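Local coordinates for CYCLIN domain-containing protein (Chaetomium thermophilum, PDB 6Z3U) that probably acts as the cyclin H-type regulatory subunit that activates the CDK7 kinase within the CAK complex, at residues 96-101 with 221-226. Numbering follows the deposited sequence.
Sequences ELLRAG and LRFSPL
Leu98 CD1 approaches the phenyl ring of Phe223 obliquely, 4.1 Å from Phe223 CD1. The ring reaches this place because CG stands anti to the backbone N (chi1 -172°), a torsion that swings it across to Leu98. Arg337, from a loop, also touches the ring. The same methyl, Leu98 CD1, lies 4.1 Å from the carbonyl oxygen Arg222 O and 4.2 Å from Leu226 CB, while the other branch, Leu98 CD2, lies 3.8 Å from Leu226 CD1, in helix 224-227. Leu98 thus packs with its forked end on the link between helices 207-221 and 224-227 and on the first turn of the latter, CD1 touching both Phe223 and Leu226 and CD2 touching Leu226. Phe223 is the N-cap residue of helix 224-227, and Leu226 also packs on Ala112 of helix 108-124. The guanidinium of Arg222 turns away from the contact to form salt bridges with Asp108 and Glu219. The contact joins the Cyclin-like region to the C-terminal cyclin region, the two related helical repeats of a cyclin, through one leucine of the first. No hydrogen bond or salt bridge crosses between the segments, so their mutual hold is van der Waals packing of buried apolar groups, dependent on shape rather than on polar pairing.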
ATOM      1  N   GLU A  96     -23.237   3.945   9.094  1.00 45.59           N
ATOM      2  CA  GLU A  96     -23.068   5.361   9.407  1.00 49.23           C
ATOM      3  C   GLU A  96     -21.712   5.859   8.930  1.00 46.47           C
ATOM      4  O   GLU A  96     -21.590   6.994   8.454  1.00 46.23           O
ATOM      5  CB  GLU A  96     -23.230   5.588  10.910  1.00 54.12           C
ATOM      6  CG  GLU A  96     -23.237   7.055  11.323  1.00 53.67           C
ATOM      7  CD  GLU A  96     -23.607   7.250  12.782  1.00 51.99           C
ATOM      8  OE1 GLU A  96     -22.757   6.981  13.656  1.00 56.75           O
ATOM      9  OE2 GLU A  96     -24.751   7.670  13.055  1.00 54.57           O
ATOM     10  N   LEU A  97     -20.680   5.023   9.055  1.00 49.42           N
ATOM     11  CA  LEU A  97     -19.361   5.382   8.544  1.00 43.04           C
ATOM     12  C   LEU A  97     -19.420   5.659   7.048  1.00 55.02           C
ATOM     13  O   LEU A  97     -18.890   6.669   6.570  1.00 58.10           O
ATOM     14  CB  LEU A  97     -18.370   4.259   8.856  1.00 39.39           C
ATOM     15  CG  LEU A  97     -16.913   4.454   8.438  1.00 34.43           C
ATOM     16  CD1 LEU A  97     -15.989   3.734   9.406  1.00 33.79           C
ATOM     17  CD2 LEU A  97     -16.677   3.952   7.023  1.00 39.33           C
ATOM     18  N   LEU A  98     -20.070   4.771   6.289  1.00 60.26           N
ATOM     19  CA  LEU A  98     -20.195   4.971   4.850  1.00 48.18           C
ATOM     20  C   LEU A  98     -20.974   6.243   4.540  1.00 39.35           C
ATOM     21  O   LEU A  98     -20.573   7.038   3.682  1.00 41.31           O
ATOM     22  CB  LEU A  98     -20.869   3.756   4.210  1.00 47.35           C
ATOM     23  CG  LEU A  98     -20.092   2.439   4.239  1.00 41.47           C
ATOM     24  CD1 LEU A  98     -20.926   1.314   3.647  1.00 48.02           C
ATOM     25  CD2 LEU A  98     -18.782   2.575   3.490  1.00 44.19           C
ATOM     26  N   ARG A  99     -22.098   6.452   5.231  1.00 51.86           N
ATOM     27  CA  ARG A  99     -22.852   7.687   5.041  1.00 56.04           C
ATOM     28  C   ARG A  99     -21.964   8.902   5.286  1.00 58.28           C
ATOM     29  O   ARG A  99     -21.984   9.864   4.510  1.00 63.18           O
ATOM     30  CB  ARG A  99     -24.071   7.717   5.965  1.00 57.68           C
ATOM     31  CG  ARG A  99     -25.182   6.744   5.583  1.00 61.26           C
ATOM     32  CD  ARG A  99     -26.504   7.080   6.288  1.00 48.65           C
ATOM     33  NE  ARG A  99     -26.389   7.044   7.746  1.00 58.52           N
ATOM     34  CZ  ARG A  99     -26.592   5.962   8.497  1.00 59.15           C
ATOM     35  NH1 ARG A  99     -26.919   4.805   7.939  1.00 58.63           N
ATOM     36  NH2 ARG A  99     -26.459   6.036   9.818  1.00 47.50           N
ATOM     37  N   ALA A 100     -21.166   8.866   6.356  1.00 54.64           N
ATOM     38  CA  ALA A 100     -20.264   9.975   6.644  1.00 56.14           C
ATOM     39  C   ALA A 100     -19.269  10.175   5.508  1.00 52.82           C
ATOM     40  O   ALA A 100     -18.952  11.314   5.141  1.00 47.93           O
ATOM     41  CB  ALA A 100     -19.533   9.724   7.962  1.00 55.36           C
ATOM     42  N   GLY A 101     -18.756   9.079   4.949  1.00 50.41           N
ATOM     43  CA  GLY A 101     -17.867   9.191   3.807  1.00 54.26           C
ATOM     44  C   GLY A 101     -18.547   9.797   2.594  1.00 63.51           C
ATOM     45  O   GLY A 101     -17.955  10.608   1.878  1.00 66.23           O
ATOM     46  N   LEU A 221     -21.292  -3.175  -4.980  1.00 51.93           N
ATOM     47  CA  LEU A 221     -19.977  -3.262  -4.358  1.00 51.47           C
ATOM     48  C   LEU A 221     -19.767  -2.143  -3.348  1.00 50.23           C
ATOM     49  O   LEU A 221     -19.055  -2.328  -2.353  1.00 54.03           O
ATOM     50  CB  LEU A 221     -18.888  -3.218  -5.430  1.00 54.60           C
ATOM     51  CG  LEU A 221     -18.765  -4.442  -6.344  1.00 49.71           C
ATOM     52  CD1 LEU A 221     -17.652  -4.229  -7.361  1.00 49.35           C
ATOM     53  CD2 LEU A 221     -18.519  -5.715  -5.545  1.00 49.04           C
ATOM     54  N   ARG A 222     -20.381  -0.983  -3.582  1.00 53.62           N
ATOM     55  CA  ARG A 222     -20.223   0.167  -2.702  1.00 54.52           C
ATOM     56  C   ARG A 222     -20.907  -0.005  -1.353  1.00 52.11           C
ATOM     57  O   ARG A 222     -20.674   0.818  -0.461  1.00 55.38           O
ATOM     58  CB  ARG A 222     -20.776   1.419  -3.390  1.00 54.24           C
ATOM     59  CG  ARG A 222     -19.825   2.043  -4.400  1.00 55.32           C
ATOM     60  CD  ARG A 222     -20.576   2.815  -5.476  1.00 55.31           C
ATOM     61  NE  ARG A 222     -19.676   3.631  -6.285  1.00 45.77           N
ATOM     62  CZ  ARG A 222     -20.008   4.791  -6.846  1.00 55.54           C
ATOM     63  NH1 ARG A 222     -19.111   5.458  -7.560  1.00 58.39           N
ATOM     64  NH2 ARG A 222     -21.231   5.285  -6.699  1.00 62.17           N
ATOM     65  N   PHE A 223     -21.743  -1.029  -1.175  1.00 54.04           N
ATOM     66  CA  PHE A 223     -22.483  -1.161   0.074  1.00 55.42           C
ATOM     67  C   PHE A 223     -22.544  -2.606   0.556  1.00 52.41           C
ATOM     68  O   PHE A 223     -22.200  -2.896   1.706  1.00 53.99           O
ATOM     69  CB  PHE A 223     -23.904  -0.616  -0.100  1.00 54.42           C
ATOM     70  CG  PHE A 223     -24.680  -0.527   1.181  1.00 55.83           C
ATOM     71  CD1 PHE A 223     -24.579   0.604   1.975  1.00 56.34           C
ATOM     72  CD2 PHE A 223     -25.499  -1.562   1.599  1.00 56.48           C
ATOM     73  CE1 PHE A 223     -25.281   0.705   3.157  1.00 53.74           C
ATOM     74  CE2 PHE A 223     -26.207  -1.466   2.784  1.00 53.81           C
ATOM     75  CZ  PHE A 223     -26.097  -0.330   3.562  1.00 55.57           C
ATOM     76  N   SER A 224     -22.984  -3.516  -0.313  1.00 53.90           N
ATOM     77  CA  SER A 224     -23.287  -4.879   0.123  1.00 51.13           C
ATOM     78  C   SER A 224     -22.104  -5.584   0.774  1.00 57.01           C
ATOM     79  O   SER A 224     -22.272  -6.125   1.881  1.00 59.43           O
ATOM     80  CB  SER A 224     -23.817  -5.687  -1.066  1.00 49.77           C
ATOM     81  OG  SER A 224     -25.209  -5.496  -1.234  1.00 52.57           O
ATOM     82  N   PRO A 225     -20.909  -5.628   0.176  1.00 53.08           N
ATOM     83  CA  PRO A 225     -19.815  -6.393   0.792  1.00 57.50           C
ATOM     84  C   PRO A 225     -19.101  -5.655   1.912  1.00 58.13           C
ATOM     85  O   PRO A 225     -18.281  -6.270   2.611  1.00 39.86           O
ATOM     86  CB  PRO A 225     -18.876  -6.652  -0.390  1.00 54.74           C
ATOM     87  CG  PRO A 225     -19.036  -5.430  -1.240  1.00 40.95           C
ATOM     88  CD  PRO A 225     -20.481  -4.983  -1.080  1.00 48.85           C
ATOM     89  N   LEU A 226     -19.385  -4.368   2.107  1.00 60.45           N
ATOM     90  CA  LEU A 226     -18.801  -3.602   3.198  1.00 53.69           C
ATOM     91  C   LEU A 226     -19.611  -3.720   4.481  1.00 57.92           C
ATOM     92  O   LEU A 226     -19.051  -3.593   5.576  1.00 51.49           O
ATOM     93  CB  LEU A 226     -18.692  -2.129   2.801  1.00 39.58           C
ATOM     94  CG  LEU A 226     -17.954  -1.855   1.490  1.00 38.55           C
ATOM     95  CD1 LEU A 226     -17.959  -0.365   1.184  1.00 44.49           C
ATOM     96  CD2 LEU A 226     -16.534  -2.392   1.534  1.00 46.80           C
TER